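Local coordinates for odorant binding protein (AGAP010409-PA) (Anopheles gambiae, PDB 3L4A), which probably binds small odorant molecules and carries them in solution outside the cell, at residues D21-H26 and D35-C40; E5-S10 and L47-Y52. All coordinates share one frame; numbering follows the deposited sequence. Where two conformers were deposited one is given.

Contact 1: residues D21-H26 and D35-C40; sequences DELKVH and DPVTHC
Leu23 of helix 21-28 packs its two methyls against the capped N-terminus of helix 36-48, where it meets Val37, Thr38 and the N-cap residue Asp35. The fold is the disulfide-linked all-helical one of insect odorant-binding proteins. The leucine forks, and each methyl has its own kind of partner. CD1 lies 3.6 Å from CG1 of Val37, an apolar contact. CD2 faces the polar side of the cap, with Thr38 OG1 at 3.9 Å and Asp35 OD1 a little farther off. Leu23 crosses all three partner side chains at a slant. Val37 offers CG1 because this branch stands anti to the backbone N (chi1 176°).

The cap is built within residues 35-40. Asp35 has CG between its backbone N and carbonyl carbon (chi1 72°), which turns the carboxylate back over the first turn. Its two oxygens then divide the work. OD2 accepts from Thr38 N at 2.9 Å in a nearly straight bond, though the donor lies well above the carboxylate plane. With OD1 also bonded to Thr38, both oxygens are tied to one residue, which fixes the rotation of the carboxylate.

Thr38 OG1 is also hydrogen-bonded to Tyr27 OH, which links the cap back to helix 21-28. Farther along the same segment, Cys40 forms the disulfide to Cys97 and so joins this helix to helix 96-105. The second carboxylate bond runs from Thr38 OG1 to Asp35 OD1 at 2.7 Å and reaches that oxygen on its syn side, 29° out of plane.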
loop_
_atom_site.group_PDB
_atom_site.type_symbol
_atom_site.label_atom_id
_atom_site.label_comp_id
_atom_site.label_asym_id
_atom_site.label_seq_id
_atom_site.Cartn_x
_atom_site.Cartn_y
_atom_site.Cartn_z
ATOM N N ASP A 21 -12.875 -6.400 14.940
ATOM C CA ASP A 21 -12.295 -5.556 15.982
ATOM C C ASP A 21 -10.786 -5.727 16.088
ATOM O O ASP A 21 -10.037 -4.746 16.119
ATOM C CB ASP A 21 -12.921 -5.868 17.347
ATOM C CG ASP A 21 -14.335 -5.339 17.484
ATOM O OD1 ASP A 21 -14.750 -4.509 16.650
ATOM O OD2 ASP A 21 -15.032 -5.753 18.435
ATOM N N GLU A 22 -10.350 -6.976 16.165
ATOM C CA GLU A 22 -8.948 -7.299 16.346
ATOM C C GLU A 22 -8.103 -6.814 15.168
ATOM O O GLU A 22 -7.054 -6.197 15.357
ATOM C CB GLU A 22 -8.784 -8.805 16.538
ATOM C CG GLU A 22 -7.376 -9.245 16.893
ATOM C CD GLU A 22 -7.353 -10.614 17.545
ATOM O OE1 GLU A 22 -6.417 -11.396 17.267
ATOM O OE2 GLU A 22 -8.278 -10.910 18.331
ATOM N N LEU A 23 -8.561 -7.094 13.951
ATOM C CA LEU A 23 -7.853 -6.608 12.771
ATOM C C LEU A 23 -7.796 -5.080 12.731
ATOM O O LEU A 23 -6.767 -4.506 12.381
ATOM C CB LEU A 23 -8.487 -7.138 11.488
ATOM C CG LEU A 23 -8.282 -8.618 11.162
ATOM C CD1 LEU A 23 -9.072 -8.981 9.907
ATOM C CD2 LEU A 23 -6.797 -8.946 10.983
ATOM N N LYS A 24 -8.896 -4.415 13.075
ATOM C CA LYS A 24 -8.944 -2.954 12.975
ATOM C C LYS A 24 -8.054 -2.249 13.998
ATOM O O LYS A 24 -7.588 -1.128 13.763
ATOM C CB LYS A 24 -10.383 -2.448 13.033
ATOM C CG LYS A 24 -11.142 -2.690 11.743
ATOM C CD LYS A 24 -12.592 -2.267 11.862
ATOM C CE LYS A 24 -12.716 -0.751 11.916
ATOM N NZ LYS A 24 -14.110 -0.341 12.239
ATOM N N VAL A 25 -7.804 -2.907 15.122
ATOM C CA VAL A 25 -6.823 -2.394 16.065
ATOM C C VAL A 25 -5.453 -2.341 15.391
ATOM O O VAL A 25 -4.720 -1.362 15.542
ATOM C CB VAL A 25 -6.745 -3.251 17.345
ATOM C CG1 VAL A 25 -5.540 -2.837 18.184
ATOM C CG2 VAL A 25 -8.034 -3.128 18.146
ATOM N N HIS A 26 -5.105 -3.396 14.660
ATOM C CA HIS A 26 -3.844 -3.424 13.922
ATOM C C HIS A 26 -3.808 -2.314 12.880
ATOM O O HIS A 26 -2.837 -1.561 12.793
ATOM C CB HIS A 26 -3.645 -4.769 13.229
ATOM C CG HIS A 26 -3.296 -5.887 14.158
ATOM N ND1 HIS A 26 -2.061 -5.995 14.759
ATOM C CD2 HIS A 26 -4.011 -6.961 14.569
ATOM C CE1 HIS A 26 -2.034 -7.080 15.512
ATOM N NE2 HIS A 26 -3.205 -7.685 15.413
ATOM N N ASP A 35 -2.287 -11.917 6.020
ATOM C CA ASP A 35 -3.456 -12.791 5.980
ATOM C C ASP A 35 -4.395 -12.327 4.863
ATOM O O ASP A 35 -4.334 -11.175 4.455
ATOM C CB ASP A 35 -4.162 -12.774 7.341
ATOM C CG ASP A 35 -4.892 -11.473 7.611
ATOM O OD1 ASP A 35 -4.353 -10.624 8.346
ATOM O OD2 ASP A 35 -6.014 -11.310 7.094
ATOM N N PRO A 36 -5.264 -13.215 4.362
ATOM C CA PRO A 36 -6.084 -12.888 3.188
ATOM C C PRO A 36 -6.996 -11.671 3.358
ATOM O O PRO A 36 -7.189 -10.923 2.402
ATOM C CB PRO A 36 -6.922 -14.152 2.983
ATOM C CG PRO A 36 -6.105 -15.242 3.582
ATOM C CD PRO A 36 -5.409 -14.627 4.758
ATOM N N VAL A 37 -7.561 -11.484 4.545
ATOM C CA VAL A 37 -8.421 -10.331 4.793
ATOM C C VAL A 37 -7.606 -9.054 4.699
ATOM O O VAL A 37 -7.971 -8.115 3.983
ATOM C CB VAL A 37 -9.098 -10.415 6.173
ATOM C CG1 VAL A 37 -9.911 -9.155 6.448
ATOM C CG2 VAL A 37 -9.991 -11.641 6.232
ATOM N N THR A 38 -6.489 -9.023 5.415
ATOM C CA THR A 38 -5.602 -7.864 5.374
ATOM C C THR A 38 -5.073 -7.596 3.963
ATOM O O THR A 38 -4.894 -6.438 3.581
ATOM C CB THR A 38 -4.442 -8.010 6.364
ATOM O OG1 THR A 38 -4.979 -8.110 7.691
ATOM C CG2 THR A 38 -3.535 -6.799 6.306
ATOM N N HIS A 39 -4.816 -8.646 3.192
ATOM C CA HIS A 39 -4.387 -8.430 1.810
ATOM C C HIS A 39 -5.403 -7.562 1.087
ATOM O O HIS A 39 -5.055 -6.574 0.438
ATOM C CB HIS A 39 -4.245 -9.741 1.040
ATOM C CG HIS A 39 -3.159 -10.634 1.546
ATOM N ND1 HIS A 39 -3.035 -11.943 1.134
ATOM C CD2 HIS A 39 -2.158 -10.421 2.432
ATOM C CE1 HIS A 39 -1.997 -12.496 1.737
ATOM N NE2 HIS A 39 -1.447 -11.595 2.530
ATOM N N CYS A 40 -6.670 -7.944 1.179
ATOM C CA CYS A 40 -7.720 -7.196 0.510
ATOM C C CYS A 40 -7.938 -5.820 1.126
ATOM O O CYS A 40 -8.248 -4.864 0.416
ATOM C CB CYS A 40 -9.027 -7.993 0.470
ATOM S SG CYS A 40 -8.970 -9.435 -0.623
#

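Contact 2: residues E5-S10 and L47-Y52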
loop_
_atom_site.group_PDB
_atom_site.type_symbol
_atom_site.label_atom_id
_atom_site.label_comp_id
_atom_site.label_asym_id
_atom_site.label_seq_id
_atom_site.Cartn_x
_atom_site.Cartn_y
_atom_site.Cartn_z
ATOM N N GLU A 5 -9.200 8.060 8.857
ATOM C CA GLU A 5 -10.266 7.311 9.518
ATOM C C GLU A 5 -11.339 6.848 8.541
ATOM O O GLU A 5 -11.749 5.689 8.564
ATOM C CB GLU A 5 -10.917 8.175 10.603
ATOM C CG GLU A 5 -11.284 9.578 10.128
ATOM C CD GLU A 5 -12.416 10.206 10.924
ATOM O OE1 GLU A 5 -12.987 9.524 11.801
ATOM O OE2 GLU A 5 -12.739 11.384 10.666
ATOM N N SER A 6 -11.797 7.766 7.696
ATOM C CA SER A 6 -12.910 7.500 6.790
ATOM C C SER A 6 -12.629 6.297 5.891
ATOM O O SER A 6 -13.474 5.413 5.729
ATOM C CB SER A 6 -13.197 8.743 5.942
ATOM O OG SER A 6 -14.230 8.508 5.010
ATOM N N VAL A 7 -11.435 6.272 5.313
ATOM C CA VAL A 7 -11.052 5.201 4.400
ATOM C C VAL A 7 -10.886 3.861 5.121
ATOM O O VAL A 7 -11.243 2.816 4.579
ATOM C CB VAL A 7 -9.780 5.578 3.606
ATOM C CG1 VAL A 7 -9.265 4.398 2.826
ATOM C CG2 VAL A 7 -10.073 6.734 2.667
ATOM N N ILE A 8 -10.382 3.885 6.351
ATOM C CA ILE A 8 -10.271 2.655 7.131
ATOM C C ILE A 8 -11.655 2.048 7.385
ATOM O O ILE A 8 -11.876 0.842 7.199
ATOM C CB ILE A 8 -9.539 2.883 8.469
ATOM C CG1 ILE A 8 -8.040 3.072 8.224
ATOM C CG2 ILE A 8 -9.776 1.709 9.406
ATOM C CD1 ILE A 8 -7.270 3.485 9.462
ATOM N N GLU A 9 -12.601 2.887 7.793
ATOM C CA GLU A 9 -13.943 2.398 8.057
ATOM C C GLU A 9 -14.616 1.877 6.786
ATOM O O GLU A 9 -15.201 0.799 6.781
ATOM C CB GLU A 9 -14.791 3.492 8.711
ATOM C CG GLU A 9 -14.135 4.107 9.950
ATOM C CD GLU A 9 -13.878 3.085 11.029
ATOM O OE1 GLU A 9 -12.837 3.183 11.711
ATOM O OE2 GLU A 9 -14.711 2.173 11.188
ATOM N N SER A 10 -14.522 2.638 5.695
ATOM C CA SER A 10 -15.151 2.216 4.451
ATOM C C SER A 10 -14.527 0.932 3.913
ATOM O O SER A 10 -15.226 0.042 3.445
ATOM C CB SER A 10 -15.087 3.334 3.414
ATOM O OG SER A 10 -15.844 4.445 3.866
ATOM N N LEU A 47 -6.256 1.587 -3.232
ATOM C CA LEU A 47 -7.144 2.064 -4.291
ATOM C C LEU A 47 -7.847 3.360 -3.905
ATOM O O LEU A 47 -7.897 4.297 -4.700
ATOM C CB LEU A 47 -8.183 0.998 -4.645
ATOM C CG LEU A 47 -7.641 -0.271 -5.302
ATOM C CD1 LEU A 47 -8.748 -1.303 -5.444
ATOM C CD2 LEU A 47 -7.021 0.054 -6.667
ATOM N N GLU A 48 -8.382 3.409 -2.687
ATOM C CA GLU A 48 -9.167 4.560 -2.230
ATOM C C GLU A 48 -8.331 5.824 -2.118
ATOM O O GLU A 48 -8.809 6.920 -2.419
ATOM C CB GLU A 48 -9.816 4.260 -0.881
ATOM C CG GLU A 48 -11.027 3.373 -0.979
ATOM C CD GLU A 48 -12.146 4.029 -1.759
ATOM O OE1 GLU A 48 -12.331 5.259 -1.617
ATOM O OE2 GLU A 48 -12.829 3.316 -2.518
ATOM N N LEU A 49 -7.086 5.671 -1.679
ATOM C CA LEU A 49 -6.178 6.807 -1.540
ATOM C C LEU A 49 -5.410 7.096 -2.828
ATOM O O LEU A 49 -4.568 7.989 -2.859
ATOM C CB LEU A 49 -5.199 6.577 -0.383
ATOM C CG LEU A 49 -5.834 6.450 1.007
ATOM C CD1 LEU A 49 -4.792 6.167 2.071
ATOM C CD2 LEU A 49 -6.582 7.728 1.327
ATOM N N ASN A 50 -5.718 6.341 -3.879
ATOM C CA ASN A 50 -5.037 6.409 -5.174
ATOM C C ASN A 50 -3.524 6.294 -5.067
ATOM O O ASN A 50 -2.764 6.944 -5.788
ATOM C CB ASN A 50 -5.458 7.618 -6.012
ATOM C CG ASN A 50 -5.434 7.312 -7.493
ATOM O OD1 ASN A 50 -5.354 6.142 -7.885
ATOM N ND2 ASN A 50 -5.504 8.344 -8.325
ATOM N N LEU A 51 -3.104 5.412 -4.167
ATOM C CA LEU A 51 -1.698 5.055 -3.988
ATOM C C LEU A 51 -1.343 3.849 -4.839
ATOM O O LEU A 51 -0.169 3.501 -4.975
ATOM C CB LEU A 51 -1.445 4.674 -2.531
ATOM C CG LEU A 51 -1.701 5.743 -1.484
ATOM C CD1 LEU A 51 -1.620 5.153 -0.085
ATOM C CD2 LEU A 51 -0.697 6.878 -1.650
ATOM N N TYR A 52 -2.360 3.205 -5.392
ATOM C CA TYR A 52 -2.201 1.897 -6.004
ATOM C C TYR A 52 -3.296 1.659 -7.015
ATOM O O TYR A 52 -4.403 2.199 -6.912
ATOM C CB TYR A 52 -2.250 0.785 -4.935
ATOM C CG TYR A 52 -2.108 -0.605 -5.520
ATOM C CD1 TYR A 52 -0.854 -1.145 -5.771
ATOM C CD2 TYR A 52 -3.228 -1.382 -5.830
ATOM C CE1 TYR A 52 -0.712 -2.403 -6.327
ATOM C CE2 TYR A 52 -3.091 -2.654 -6.384
ATOM C CZ TYR A 52 -1.825 -3.160 -6.624
ATOM O OH TYR A 52 -1.651 -4.410 -7.170
#
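Val7 of helix 5-14 projects toward the C-terminal end of helix 36-48 and meets Glu48 and Leu49 there. The two backbones come nearest at Val7 and Glu48, with their CA atoms 6.9 Å apart. From CB, which points at the other segment, the valine splits into two methyls that go to different residues. CG1 stands anti to the backbone N (chi1 171°) and lies 3.8 Å from CB of Glu48. CG2 lies beside the backbone N and reaches CD2 of Leu49 at 3.9 Å. Val7 crosses both partners at an angle. Its side chain also touches Ile45, about one turn before Glu48.

Glu48 meets the valine mainly through CB. Its chain bends at the second torsion (chi2 -64°), which carries the carboxylate away from the valine. Leu49 arrives differently. Its CB does not aim at residues 5-10, but the far end of the chain brings CD2 to the valine, and the residue also rests on Asn4.

The helix ends at Glu48; Leu49 follows it, and Asn50 is the first residue to leave helical backbone angles. Asn50 takes a positive phi and closes a Schellman motif, with Asn50 N bonded to Leu47 O at 3.1 Å. The chain then turns toward strand 52-53, while Leu51 packs on helices 60-66 and 96-105.

This is a surface contact between the first helix and the end of helix 36-48. With carbon meeting carbon at both methyls, it rests on van der Waals packing and has little of the directionality that a polar bond would impose.

Helix 36-48 serves both contacts: contact 1 uses its N-terminal end and contact 2 its C-terminal end. Helix 21-28 packs near the former and helix 5-14, which precedes it in the chain, near the latter. Contact 1 is partly buried and includes the buried Thr38. Contact 2 lies at the surface, with Glu48 exposed. Each has one branched aliphatic residue reaching across, but contact 1 sets it against a polar helix cap as well as a valine, whereas in contact 2 the touching atoms are all carbon, one of them the CB of a glutamate. A salt bridge joins the two directly, with Lys24 NZ of residues 21-26 2.8 Å from Glu9 OE2 of residues 5-10.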